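Local structure of lipopolysaccharide biosynthesis protein wbpB (Thermus thermophilus, 3O9Z) at residues P36-G41 with A50-E55; A32-A37 with E57-Y62; R5-G10 with D74-A79; I23-G28 with L265-Y270. The protein probably acts as an NAD-dependent sugar dehydrogenase in the pathway to 2,3-diacetamido-2,3-dideoxy-D-mannuronic acid, and binds NAD and alpha-ketoglutarate. All coordinates share one frame; numbering follows the deposited sequence.

Contact 1 (P36-G41 with A50-E55); sequences PATNVG and AEFFTE. With NAD (nicotinamide-adenine-dinucleotide), chain E.
Phe52 and Val40 meet where the loop after strand 29-34 of the Rossmann fold folds back against strand 51-53, an edge strand of the nucleotide-binding sheet. The contact illustrates how a loop that carries cofactor-binding residues on one side can be backed by apolar side chains on the other. Its centre is apolar. Phe52 CG stands anti to the backbone N (chi1 177°), which sends the ring from the strand toward the loop. Val40 comes to it from the opposite direction: CG2 lies over one face, offset toward the rim, while CG1 approaches Phe52 CE1 to 4.0 Å. A little further along, the methyls Thr38 CG2 and Thr54 CG2 touch at 3.6 Å, their side chains crossing obliquely.

Backbone oxygens supply the weakly polar part. Ala37 O sits at the edge of the Phe52 ring, near its plane and 3.7 Å from CZ. Pro36 CA, in turn, makes a CA-H...O contact of 3.5 Å with Thr54 O, where the two segments draw closest.

The cofactor lies on Pro36, whose CD comes within 3.3 Å of NAD C4A in the adenine; Ala37 CB faces the ribose hydroxyl O2B. The second subunit also packs here: its Trp165 lies on both Val40 and Phe52, and its Lys168 donates a hydrogen bond to Phe52 O. Just past the strand, ahead of helix 56-68, Thr54 OG1 donates a 2.7 Å hydrogen bond to Glu55 OE1, meeting that oxygen on its anti side, tilted 31° from the carboxylate plane.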
# COMPACT_ATOMS: atom_id res chain seq x y z
N PRO A 36 -7.30 3.88 3.94
CA PRO A 36 -6.80 2.95 2.92
C PRO A 36 -6.33 1.65 3.57
O PRO A 36 -6.33 0.63 2.85
CB PRO A 36 -5.63 3.68 2.27
CG PRO A 36 -5.94 5.20 2.62
CD PRO A 36 -6.55 5.16 4.00
N ALA A 37 -6.00 1.68 4.86
CA ALA A 37 -5.68 0.44 5.59
C ALA A 37 -6.90 -0.11 6.26
O ALA A 37 -7.77 0.61 6.76
CB ALA A 37 -4.61 0.71 6.61
N THR A 38 -6.97 -1.44 6.33
CA THR A 38 -8.19 -2.05 6.83
C THR A 38 -8.02 -2.71 8.19
O THR A 38 -8.93 -3.43 8.64
CB THR A 38 -8.76 -3.09 5.88
OG1 THR A 38 -7.81 -4.17 5.83
CG2 THR A 38 -8.92 -2.58 4.47
N ASN A 39 -6.89 -2.42 8.84
CA ASN A 39 -6.71 -2.89 10.21
C ASN A 39 -7.46 -2.11 11.27
O ASN A 39 -6.87 -1.40 12.08
CB ASN A 39 -5.20 -3.12 10.49
CG ASN A 39 -4.35 -1.85 10.40
OD1 ASN A 39 -3.42 -1.68 11.18
ND2 ASN A 39 -4.58 -1.03 9.42
N VAL A 40 -8.79 -2.14 11.17
CA VAL A 40 -9.68 -1.23 11.87
C VAL A 40 -10.69 -1.96 12.72
O VAL A 40 -11.66 -1.37 13.23
CB VAL A 40 -10.44 -0.33 10.86
CG1 VAL A 40 -9.50 0.46 9.96
CG2 VAL A 40 -11.43 -1.17 10.00
N GLY A 41 -10.49 -3.25 12.95
CA GLY A 41 -11.49 -4.04 13.70
C GLY A 41 -11.94 -3.54 15.06
O GLY A 41 -13.03 -3.87 15.56
N ALA A 50 -21.27 1.50 11.48
CA ALA A 50 -20.68 2.52 10.64
C ALA A 50 -20.27 1.96 9.28
O ALA A 50 -19.74 0.83 9.19
CB ALA A 50 -19.44 3.13 11.32
N GLU A 51 -20.45 2.72 8.22
CA GLU A 51 -19.97 2.38 6.90
C GLU A 51 -18.44 2.53 6.90
O GLU A 51 -17.87 3.29 7.69
CB GLU A 51 -20.55 3.24 5.76
CG GLU A 51 -22.07 3.19 5.52
CD GLU A 51 -22.71 1.84 5.30
OE1 GLU A 51 -23.85 1.68 5.78
OE2 GLU A 51 -22.11 1.00 4.59
N PHE A 52 -17.79 1.88 5.95
CA PHE A 52 -16.33 1.91 5.90
C PHE A 52 -15.86 1.94 4.45
O PHE A 52 -16.38 1.22 3.59
CB PHE A 52 -15.69 0.72 6.66
CG PHE A 52 -14.18 0.72 6.56
CD1 PHE A 52 -13.45 1.62 7.34
CD2 PHE A 52 -13.50 -0.00 5.57
CE1 PHE A 52 -12.08 1.71 7.22
CE2 PHE A 52 -12.10 0.07 5.45
CZ PHE A 52 -11.40 0.94 6.27
N PHE A 53 -14.87 2.78 4.14
CA PHE A 53 -14.32 2.92 2.83
C PHE A 53 -12.79 2.88 2.87
O PHE A 53 -12.22 3.46 3.82
CB PHE A 53 -14.74 4.29 2.22
CG PHE A 53 -16.23 4.39 2.04
CD1 PHE A 53 -16.79 4.06 0.82
CD2 PHE A 53 -17.02 4.76 3.14
CE1 PHE A 53 -18.19 4.10 0.68
CE2 PHE A 53 -18.44 4.76 3.00
CZ PHE A 53 -18.97 4.40 1.76
N THR A 54 -12.18 2.25 1.87
CA THR A 54 -10.75 2.38 1.66
C THR A 54 -10.39 3.42 0.58
O THR A 54 -9.24 3.86 0.52
CB THR A 54 -10.11 1.03 1.23
OG1 THR A 54 -10.75 0.60 0.01
CG2 THR A 54 -10.25 -0.02 2.33
N GLU A 55 -11.33 3.81 -0.29
CA GLU A 55 -11.04 4.70 -1.42
C GLU A 55 -11.66 6.08 -1.10
O GLU A 55 -12.87 6.22 -0.87
CB GLU A 55 -11.75 4.21 -2.71
CG GLU A 55 -11.52 2.71 -2.93
CD GLU A 55 -10.07 2.34 -2.98
OE1 GLU A 55 -9.69 1.32 -2.37
OE2 GLU A 55 -9.26 3.05 -3.60
PA NAD E . -0.82 6.66 12.26
O1A NAD E . -0.92 5.72 13.40
O2A NAD E . 0.28 6.55 11.19
O5B NAD E . -2.25 6.50 11.60
C5B NAD E . -2.44 7.22 10.42
C4B NAD E . -3.67 6.62 9.68
O4B NAD E . -4.04 7.44 8.54
C3B NAD E . -3.26 5.25 9.09
O3B NAD E . -4.15 4.20 9.53
C2B NAD E . -3.27 5.46 7.56
O2B NAD E . -3.63 4.31 6.79
C1B NAD E . -4.41 6.53 7.51
N9A NAD E . -4.39 7.24 6.20
C8A NAD E . -3.45 7.43 5.24
N7A NAD E . -3.95 8.12 4.22
C5A NAD E . -5.29 8.31 4.47
C6A NAD E . -6.38 8.95 3.77
N6A NAD E . -6.18 9.47 2.52
N1A NAD E . -7.52 8.92 4.45
C2A NAD E . -7.80 8.43 5.65
N3A NAD E . -6.80 7.80 6.31
C4A NAD E . -5.59 7.79 5.74
O3 NAD E . -0.76 8.15 12.83
PN NAD E . -1.38 8.81 14.10
O1N NAD E . -0.32 8.87 15.19
O2N NAD E . -2.71 8.18 14.41
O5D NAD E . -1.51 10.34 13.68
C5D NAD E . -2.71 10.64 13.01
C4D NAD E . -2.89 12.17 13.13
O4D NAD E . -3.16 12.42 14.52
C3D NAD E . -1.68 13.02 12.72
O3D NAD E . -2.22 14.29 12.23
C2D NAD E . -1.04 13.30 14.09
O2D NAD E . -0.33 14.54 14.12
C1D NAD E . -2.20 13.32 15.10
N1N NAD E . -1.80 12.94 16.45
C2N NAD E . -2.16 13.68 17.47
C3N NAD E . -1.86 13.42 18.79
C7N NAD E . -2.30 14.41 19.78
O7N NAD E . -3.25 15.19 19.56
N7N NAD E . -1.69 14.31 20.96
C4N NAD E . -1.13 12.25 19.05
C5N NAD E . -0.84 11.43 17.96
C6N NAD E . -1.18 11.76 16.65

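Contact 2 (A32-A37 with E57-Y62); sequences ASLDPA and EAFEAY. With NAD (nicotinamide-adenine-dinucleotide), chain E.
Leu34 lies across the ring of Phe59, its CB 3.6 Å from the ring centroid and only 5° off the normal, a CH-pi contact placed almost over the middle of the face. It joins strand 29-34 of the Rossmann sheet to helix 56-68, which packs against the sheet and runs nearly antiparallel to the strand at an axis distance of 9.0 Å. With CG anti to the backbone N (chi1 178°), Phe59 reaches from the helix down to the strand. There CE1 touches Ser33 C at 3.6 Å, and Ala32 C stands at the ring edge. Ala32 CB fits between Phe59 CE1 and Tyr62 CE2, while Leu34 CD2 adds a contact to Phe59 CD2. Ala7 and Thr9 of strand 5-9 and Met91 of helix 85-94 also pack on the Phe59 ring.

The same leucine works in two directions, since its CD2 also lies 3.6 Å from NAD N1A and thus borders the adenine. Glu57 turns away from the strand; its carboxylate binds the adenine amino group of another NAD, and Glu57 of a third subunit does the same for the adenine beside Leu34.

Just beyond the strand, Asp35 grips the adenine ribose with both carboxylate oxygens, as acidic residues at this position do in many NAD-binding Rossmann folds. O3B donates to OD2 at 2.8 Å, and Ala12 N gives OD2 a second bond. OD1 closes an Asx turn by accepting from Ala37 N and receives NAD O2B at 2.6 Å.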
# COMPACT_ATOMS: atom_id res chain seq x y z
N ALA A 32 -19.63 6.95 9.04
CA ALA A 32 -18.79 6.36 8.01
C ALA A 32 -17.36 6.73 8.35
O ALA A 32 -17.09 7.76 8.98
CB ALA A 32 -19.13 6.86 6.63
N SER A 33 -16.46 5.84 7.98
CA SER A 33 -15.01 6.13 8.10
C SER A 33 -14.28 5.81 6.83
O SER A 33 -14.76 5.03 5.99
CB SER A 33 -14.40 5.25 9.20
OG SER A 33 -15.05 5.25 10.45
N LEU A 34 -13.09 6.40 6.71
CA LEU A 34 -12.20 6.23 5.58
C LEU A 34 -10.82 5.87 6.13
O LEU A 34 -10.27 6.60 6.96
CB LEU A 34 -12.02 7.55 4.78
CG LEU A 34 -10.95 7.59 3.71
CD1 LEU A 34 -11.16 6.57 2.59
CD2 LEU A 34 -10.86 9.03 3.14
N ASP A 35 -10.22 4.80 5.58
CA ASP A 35 -8.76 4.58 5.79
C ASP A 35 -8.36 3.59 4.70
O ASP A 35 -9.05 2.57 4.54
CB ASP A 35 -8.46 3.94 7.16
CG ASP A 35 -7.01 4.09 7.59
OD1 ASP A 35 -6.16 3.76 6.75
OD2 ASP A 35 -6.77 4.57 8.71
N PRO A 36 -7.30 3.88 3.94
CA PRO A 36 -6.80 2.95 2.92
C PRO A 36 -6.33 1.65 3.57
O PRO A 36 -6.33 0.63 2.85
CB PRO A 36 -5.63 3.68 2.27
CG PRO A 36 -5.94 5.20 2.62
CD PRO A 36 -6.55 5.16 4.00
N ALA A 37 -6.00 1.68 4.86
CA ALA A 37 -5.68 0.44 5.59
C ALA A 37 -6.90 -0.11 6.26
O ALA A 37 -7.77 0.61 6.76
CB ALA A 37 -4.61 0.71 6.61
N GLU A 57 -12.32 8.54 -2.92
CA GLU A 57 -13.30 8.99 -3.94
C GLU A 57 -14.64 8.37 -3.64
O GLU A 57 -15.68 9.02 -3.75
CB GLU A 57 -12.84 8.66 -5.36
CG GLU A 57 -11.43 9.22 -5.73
CD GLU A 57 -10.31 8.20 -5.55
OE1 GLU A 57 -9.49 8.07 -6.46
OE2 GLU A 57 -10.32 7.49 -4.51
N ALA A 58 -14.63 7.10 -3.21
CA ALA A 58 -15.89 6.46 -2.87
C ALA A 58 -16.50 6.98 -1.58
O ALA A 58 -17.72 7.16 -1.46
CB ALA A 58 -15.70 4.92 -2.74
N PHE A 59 -15.68 7.26 -0.56
CA PHE A 59 -16.15 7.84 0.68
C PHE A 59 -16.76 9.23 0.38
O PHE A 59 -17.84 9.48 0.86
CB PHE A 59 -14.87 8.06 1.50
CG PHE A 59 -15.05 8.71 2.84
CD1 PHE A 59 -15.65 8.13 3.94
CD2 PHE A 59 -14.50 9.99 3.03
CE1 PHE A 59 -15.70 8.71 5.21
CE2 PHE A 59 -14.53 10.59 4.27
CZ PHE A 59 -15.12 10.01 5.39
N GLU A 60 -16.11 10.00 -0.48
CA GLU A 60 -16.66 11.33 -0.84
C GLU A 60 -18.02 11.17 -1.55
O GLU A 60 -18.95 11.92 -1.19
CB GLU A 60 -15.66 12.07 -1.75
CG GLU A 60 -16.04 13.52 -2.03
CD GLU A 60 -14.88 14.30 -2.56
OE1 GLU A 60 -14.93 15.54 -2.44
OE2 GLU A 60 -14.01 13.72 -3.26
N ALA A 61 -18.09 10.28 -2.55
CA ALA A 61 -19.35 10.13 -3.28
C ALA A 61 -20.45 9.72 -2.34
O ALA A 61 -21.61 10.11 -2.53
CB ALA A 61 -19.17 9.12 -4.39
N TYR A 62 -20.18 8.85 -1.36
CA TYR A 62 -21.13 8.40 -0.37
C TYR A 62 -21.62 9.52 0.53
O TYR A 62 -22.83 9.70 0.69
CB TYR A 62 -20.52 7.24 0.44
CG TYR A 62 -21.38 6.84 1.59
CD1 TYR A 62 -22.56 6.13 1.34
CD2 TYR A 62 -21.12 7.24 2.88
CE1 TYR A 62 -23.42 5.80 2.36
CE2 TYR A 62 -21.96 6.87 3.92
CZ TYR A 62 -23.10 6.16 3.65
OH TYR A 62 -23.98 5.80 4.66
PA NAD E . -0.82 6.66 12.26
O1A NAD E . -0.92 5.72 13.40
O2A NAD E . 0.28 6.55 11.19
O5B NAD E . -2.25 6.50 11.60
C5B NAD E . -2.44 7.22 10.42
C4B NAD E . -3.67 6.62 9.68
O4B NAD E . -4.04 7.44 8.54
C3B NAD E . -3.26 5.25 9.09
O3B NAD E . -4.15 4.20 9.53
C2B NAD E . -3.27 5.46 7.56
O2B NAD E . -3.63 4.31 6.79
C1B NAD E . -4.41 6.53 7.51
N9A NAD E . -4.39 7.24 6.20
C8A NAD E . -3.45 7.43 5.24
N7A NAD E . -3.95 8.12 4.22
C5A NAD E . -5.29 8.31 4.47
C6A NAD E . -6.38 8.95 3.77
N6A NAD E . -6.18 9.47 2.52
N1A NAD E . -7.52 8.92 4.45
C2A NAD E . -7.80 8.43 5.65
N3A NAD E . -6.80 7.80 6.31
C4A NAD E . -5.59 7.79 5.74
O3 NAD E . -0.76 8.15 12.83
PN NAD E . -1.38 8.81 14.10
O1N NAD E . -0.32 8.87 15.19
O2N NAD E . -2.71 8.18 14.41
O5D NAD E . -1.51 10.34 13.68
C5D NAD E . -2.71 10.64 13.01
C4D NAD E . -2.89 12.17 13.13
O4D NAD E . -3.16 12.42 14.52
C3D NAD E . -1.68 13.02 12.72
O3D NAD E . -2.22 14.29 12.23
C2D NAD E . -1.04 13.30 14.09
O2D NAD E . -0.33 14.54 14.12
C1D NAD E . -2.20 13.32 15.10
N1N NAD E . -1.80 12.94 16.45
C2N NAD E . -2.16 13.68 17.47
C3N NAD E . -1.86 13.42 18.79
C7N NAD E . -2.30 14.41 19.78
O7N NAD E . -3.25 15.19 19.56
N7N NAD E . -1.69 14.31 20.96
C4N NAD E . -1.13 12.25 19.05
C5N NAD E . -0.84 11.43 17.96
C6N NAD E . -1.18 11.76 16.65

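Contact 3 (R5-G10 with D74-A79); sequences RFALTG and DYLSIA. With NAD (nicotinamide-adenine-dinucleotide), chain E.
Thr9 lines up with Ile78 near the end of two parallel strands, 5-9 and 75-78, at the centre of the Rossmann sheet. Its CB faces the adenine, 3.7 Å from NAD C2A. From there CG2, anti to the carbonyl carbon, reaches Leu76 CD1 at 3.9 Å, the two side chains crossing at about a right angle. OG1 takes the other branch (chi1 73°), which lays it 3.3 Å from Ile78 CA. It hydrogen-bonds to Gln88 OE1 on helix 85-94. Ala79 N donates chiefly to Thr9 O, from above the carbonyl plane, with a weak second bond to OG1.

A regular parallel ladder supports this end: Ala7 N to Tyr75 O, Ser77 N to Ala7 O and Thr9 N to Ser77 O, each running nearly along the C=O axis. At the start, Arg5 O takes both Asp74 N and Tyr75 N, and Arg5 N donates to Asp74 OD2 at 2.8 Å, meeting it on the anti side.

Ala7 CB and Leu76 CD1 share a face with Thr9, beneath Phe59 of helix 56-68. On the other face Phe6 and Tyr75 lie side by side with ring planes at 37°, and Phe6 CD2 touches Ser77 OG, whose hydrogen-bond partner is Tyr270.

As in Rossmann folds generally, the cofactor lies across the carboxyl ends of the strands. Gly10 N approaches NAD N3A, and Ala79 O comes within 3.1 Å of NAD C5D.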
# COMPACT_ATOMS: atom_id res chain seq x y z
N ARG A 5 -23.68 14.13 13.70
CA ARG A 5 -23.29 13.04 12.80
C ARG A 5 -21.85 13.29 12.31
O ARG A 5 -21.56 14.31 11.66
CB ARG A 5 -24.24 12.93 11.62
CG ARG A 5 -25.64 12.47 12.01
CD ARG A 5 -26.66 12.73 10.89
NE ARG A 5 -26.41 12.03 9.62
CZ ARG A 5 -26.58 10.73 9.41
NH1 ARG A 5 -26.36 10.22 8.21
NH2 ARG A 5 -26.94 9.93 10.42
N PHE A 6 -21.00 12.27 12.53
CA PHE A 6 -19.58 12.37 12.20
C PHE A 6 -19.18 11.38 11.12
O PHE A 6 -19.74 10.25 11.07
CB PHE A 6 -18.79 11.97 13.43
CG PHE A 6 -18.69 13.02 14.48
CD1 PHE A 6 -19.58 13.01 15.55
CD2 PHE A 6 -17.69 13.97 14.43
CE1 PHE A 6 -19.52 14.01 16.54
CE2 PHE A 6 -17.64 14.99 15.39
CZ PHE A 6 -18.49 14.95 16.49
N ALA A 7 -18.23 11.74 10.27
CA ALA A 7 -17.47 10.73 9.53
C ALA A 7 -16.03 10.94 10.04
O ALA A 7 -15.67 12.01 10.52
CB ALA A 7 -17.54 10.96 8.06
N LEU A 8 -15.22 9.90 9.95
CA LEU A 8 -13.84 9.92 10.53
C LEU A 8 -12.85 9.46 9.46
O LEU A 8 -13.09 8.42 8.81
CB LEU A 8 -13.71 9.07 11.79
CG LEU A 8 -12.29 8.87 12.31
CD1 LEU A 8 -11.69 10.18 12.79
CD2 LEU A 8 -12.38 7.87 13.47
N THR A 9 -11.75 10.18 9.28
CA THR A 9 -10.65 9.70 8.44
C THR A 9 -9.48 9.29 9.32
O THR A 9 -9.27 9.81 10.42
CB THR A 9 -10.15 10.69 7.41
OG1 THR A 9 -9.41 11.73 8.06
CG2 THR A 9 -11.35 11.35 6.70
N GLY A 10 -8.84 8.19 8.92
CA GLY A 10 -7.67 7.70 9.66
C GLY A 10 -8.03 6.66 10.71
O GLY A 10 -7.29 6.50 11.70
N ASP A 74 -22.55 16.11 9.79
CA ASP A 74 -22.28 17.45 10.38
C ASP A 74 -20.78 17.79 10.42
O ASP A 74 -20.40 18.95 10.19
CB ASP A 74 -22.84 17.45 11.79
CG ASP A 74 -24.35 17.27 11.80
OD1 ASP A 74 -25.03 18.00 11.04
OD2 ASP A 74 -24.83 16.41 12.57
N TYR A 75 -19.94 16.78 10.64
CA TYR A 75 -18.52 16.97 10.90
C TYR A 75 -17.72 15.84 10.23
O TYR A 75 -18.11 14.65 10.28
CB TYR A 75 -18.24 16.87 12.39
CG TYR A 75 -18.25 18.23 13.06
CD1 TYR A 75 -17.09 18.98 13.16
CD2 TYR A 75 -19.44 18.78 13.48
CE1 TYR A 75 -17.09 20.23 13.75
CE2 TYR A 75 -19.46 20.04 14.05
CZ TYR A 75 -18.29 20.75 14.17
OH TYR A 75 -18.30 22.01 14.73
N LEU A 76 -16.63 16.24 9.60
CA LEU A 76 -15.57 15.28 9.25
C LEU A 76 -14.49 15.41 10.32
O LEU A 76 -13.83 16.46 10.36
CB LEU A 76 -15.06 15.55 7.85
CG LEU A 76 -14.05 14.49 7.39
CD1 LEU A 76 -14.74 13.09 7.29
CD2 LEU A 76 -13.51 14.91 6.08
N SER A 77 -14.26 14.38 11.14
CA SER A 77 -13.08 14.31 11.99
C SER A 77 -11.91 13.72 11.22
O SER A 77 -12.05 12.73 10.50
CB SER A 77 -13.32 13.45 13.22
OG SER A 77 -14.31 13.98 14.11
N ILE A 78 -10.73 14.30 11.40
CA ILE A 78 -9.62 14.01 10.49
C ILE A 78 -8.41 13.60 11.33
O ILE A 78 -7.81 14.39 12.04
CB ILE A 78 -9.27 15.23 9.57
CG1 ILE A 78 -10.45 15.46 8.62
CG2 ILE A 78 -7.98 15.09 8.81
CD1 ILE A 78 -10.41 16.86 7.91
N ALA A 79 -8.07 12.31 11.21
CA ALA A 79 -6.91 11.73 11.94
C ALA A 79 -5.94 11.09 10.96
O ALA A 79 -5.25 10.10 11.31
CB ALA A 79 -7.40 10.76 12.99
PA NAD E . -0.82 6.66 12.26
O1A NAD E . -0.92 5.72 13.40
O2A NAD E . 0.28 6.55 11.19
O5B NAD E . -2.25 6.50 11.60
C5B NAD E . -2.44 7.22 10.42
C4B NAD E . -3.67 6.62 9.68
O4B NAD E . -4.04 7.44 8.54
C3B NAD E . -3.26 5.25 9.09
O3B NAD E . -4.15 4.20 9.53
C2B NAD E . -3.27 5.46 7.56
O2B NAD E . -3.63 4.31 6.79
C1B NAD E . -4.41 6.53 7.51
N9A NAD E . -4.39 7.24 6.20
C8A NAD E . -3.45 7.43 5.24
N7A NAD E . -3.95 8.12 4.22
C5A NAD E . -5.29 8.31 4.47
C6A NAD E . -6.38 8.95 3.77
N6A NAD E . -6.18 9.47 2.52
N1A NAD E . -7.52 8.92 4.45
C2A NAD E . -7.80 8.43 5.65
N3A NAD E . -6.80 7.80 6.31
C4A NAD E . -5.59 7.79 5.74
O3 NAD E . -0.76 8.15 12.83
PN NAD E . -1.38 8.81 14.10
O1N NAD E . -0.32 8.87 15.19
O2N NAD E . -2.71 8.18 14.41
O5D NAD E . -1.51 10.34 13.68
C5D NAD E . -2.71 10.64 13.01
C4D NAD E . -2.89 12.17 13.13
O4D NAD E . -3.16 12.42 14.52
C3D NAD E . -1.68 13.02 12.72
O3D NAD E . -2.22 14.29 12.23
C2D NAD E . -1.04 13.30 14.09
O2D NAD E . -0.33 14.54 14.12
C1D NAD E . -2.20 13.32 15.10
N1N NAD E . -1.80 12.94 16.45
C2N NAD E . -2.16 13.68 17.47
C3N NAD E . -1.86 13.42 18.79
C7N NAD E . -2.30 14.41 19.78
O7N NAD E . -3.25 15.19 19.56
N7N NAD E . -1.69 14.31 20.96
C4N NAD E . -1.13 12.25 19.05
C5N NAD E . -0.84 11.43 17.96
C6N NAD E . -1.18 11.76 16.65

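Contact 4 (I23-G28 with L265-Y270); sequences IKEVGG and LHTEVY
Tyr270, Thr267 and Val26 bury the most surface where the end of helix 16-25 meets the start of helix 266-274. Tyr270 turns toward the first helix and is touched at two points: Val26 CG1 lies 3.9 Å from its CB, and Ile23 CG1 comes obliquely to CE1 at 3.7 Å. Its hydroxyl hydrogen-bonds beyond the two segments, to His19 ND1 and Ser77 OG.

One turn earlier, Thr267 forms the polar link. Its OG1, anti to the carbonyl carbon (chi1 -68°), donates a 2.8 Å bond to Glu25 OE1, arriving on the anti side and 31° out of the carboxylate plane. Glu25 is extended beyond CG and crosses Thr267 at about a right angle; nearer the backbone, Glu25 CB packs 3.8 Å from Thr267 CG2.

Val26 is held where the first helix stops. A Schellman motif, with Gly27 at positive phi as its C-prime residue, returns Gly28 N to Ile23 O and Gly27 N to Lys24 O. The contact thus docks a helix of the late part of the chain on the first helix of the Rossmann fold, which leads into strand 29-34, with strands 5-9 and 75-78 beneath Tyr270.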
# COMPACT_ATOMS: atom_id res chain seq x y z
N ILE A 23 -16.30 10.80 20.21
CA ILE A 23 -17.59 10.83 19.51
C ILE A 23 -18.64 10.14 20.36
O ILE A 23 -19.75 10.65 20.48
CB ILE A 23 -17.47 10.14 18.13
CG1 ILE A 23 -16.61 11.00 17.21
CG2 ILE A 23 -18.87 9.92 17.49
CD1 ILE A 23 -16.17 10.30 15.92
N LYS A 24 -18.30 8.97 20.90
CA LYS A 24 -19.16 8.26 21.85
C LYS A 24 -19.58 9.21 22.99
O LYS A 24 -20.78 9.48 23.18
CB LYS A 24 -18.39 7.06 22.40
CG LYS A 24 -18.99 6.39 23.61
CD LYS A 24 -19.68 5.12 23.17
CE LYS A 24 -20.50 5.38 21.91
NZ LYS A 24 -20.39 4.22 20.99
N GLU A 25 -18.58 9.69 23.72
CA GLU A 25 -18.79 10.43 24.96
C GLU A 25 -19.52 11.76 24.73
O GLU A 25 -20.20 12.24 25.62
CB GLU A 25 -17.46 10.61 25.73
CG GLU A 25 -16.87 9.28 26.17
CD GLU A 25 -15.64 9.36 27.06
OE1 GLU A 25 -14.91 10.38 27.03
OE2 GLU A 25 -15.35 8.36 27.74
N VAL A 26 -19.48 12.34 23.54
CA VAL A 26 -20.30 13.52 23.29
C VAL A 26 -21.70 13.21 22.70
O VAL A 26 -22.42 14.12 22.29
CB VAL A 26 -19.59 14.56 22.41
CG1 VAL A 26 -18.30 15.07 23.07
CG2 VAL A 26 -19.35 14.04 20.98
N GLY A 27 -22.05 11.92 22.60
CA GLY A 27 -23.35 11.49 22.06
C GLY A 27 -23.52 11.59 20.56
O GLY A 27 -24.64 11.73 20.05
N GLY A 28 -22.40 11.51 19.85
CA GLY A 28 -22.41 11.62 18.39
C GLY A 28 -22.61 10.24 17.79
O GLY A 28 -22.54 9.27 18.51
N LEU A 265 -7.55 14.10 27.09
CA LEU A 265 -8.30 15.36 26.80
C LEU A 265 -9.02 15.51 25.44
O LEU A 265 -9.56 16.57 25.10
CB LEU A 265 -7.32 16.54 26.90
CG LEU A 265 -6.71 16.75 28.27
CD1 LEU A 265 -5.37 17.51 28.21
CD2 LEU A 265 -7.70 17.46 29.17
N HIS A 266 -9.04 14.48 24.60
CA HIS A 266 -9.71 14.63 23.32
C HIS A 266 -11.22 14.86 23.46
O HIS A 266 -11.83 15.54 22.66
CB HIS A 266 -9.45 13.42 22.41
CG HIS A 266 -8.17 13.52 21.62
ND1 HIS A 266 -6.95 13.73 22.22
CD2 HIS A 266 -7.96 13.49 20.29
CE1 HIS A 266 -6.02 13.78 21.28
NE2 HIS A 266 -6.60 13.63 20.11
N THR A 267 -11.82 14.23 24.47
CA THR A 267 -13.28 14.36 24.57
C THR A 267 -13.63 15.82 24.91
O THR A 267 -14.53 16.42 24.32
CB THR A 267 -13.82 13.41 25.62
OG1 THR A 267 -13.65 12.06 25.16
CG2 THR A 267 -15.31 13.70 25.89
N GLU A 268 -12.82 16.42 25.78
CA GLU A 268 -12.98 17.84 26.04
C GLU A 268 -12.78 18.80 24.86
O GLU A 268 -13.56 19.72 24.67
CB GLU A 268 -12.13 18.24 27.25
CG GLU A 268 -12.21 19.73 27.59
CD GLU A 268 -13.56 20.15 28.11
OE1 GLU A 268 -14.34 19.29 28.59
OE2 GLU A 268 -13.81 21.38 28.05
N VAL A 269 -11.80 18.58 23.98
CA VAL A 269 -11.77 19.31 22.73
C VAL A 269 -13.08 19.16 21.93
O VAL A 269 -13.52 20.10 21.29
CB VAL A 269 -10.53 18.86 21.93
CG1 VAL A 269 -10.45 19.54 20.59
CG2 VAL A 269 -9.28 19.18 22.77
N TYR A 270 -13.60 17.93 21.86
CA TYR A 270 -14.78 17.69 21.02
C TYR A 270 -15.96 18.47 21.57
O TYR A 270 -16.68 19.16 20.86
CB TYR A 270 -15.12 16.19 21.02
CG TYR A 270 -14.58 15.43 19.84
CD1 TYR A 270 -15.45 14.91 18.88
CD2 TYR A 270 -13.22 15.20 19.69
CE1 TYR A 270 -14.96 14.21 17.78
CE2 TYR A 270 -12.73 14.50 18.61
CZ TYR A 270 -13.60 14.01 17.67
OH TYR A 270 -13.15 13.36 16.55

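In the fold
Three of the four contacts reach one sheet, in which strands 51-53, 29-34, 5-9 and 75-78 are successive neighbours, and together they trace how a Rossmann fold builds its cofactor site. Contacts 1 and 2 share Pro36 and Ala37 and have centres 8 Å apart; contact 3 lies 11 Å from contact 2, joined through the strand bonds of Leu34 with Leu8 and Gly10. Contacts 1 and 2 fall within the chain span bounded by contact 3, whereas contact 4 interleaves with contact 3 along the chain; the first three all touch NAD. Contact 4, about 12 Å from contact 3 between centres, meets it at Ser77 and Phe6, and ties helix 266-274 back to the amino-terminal fold.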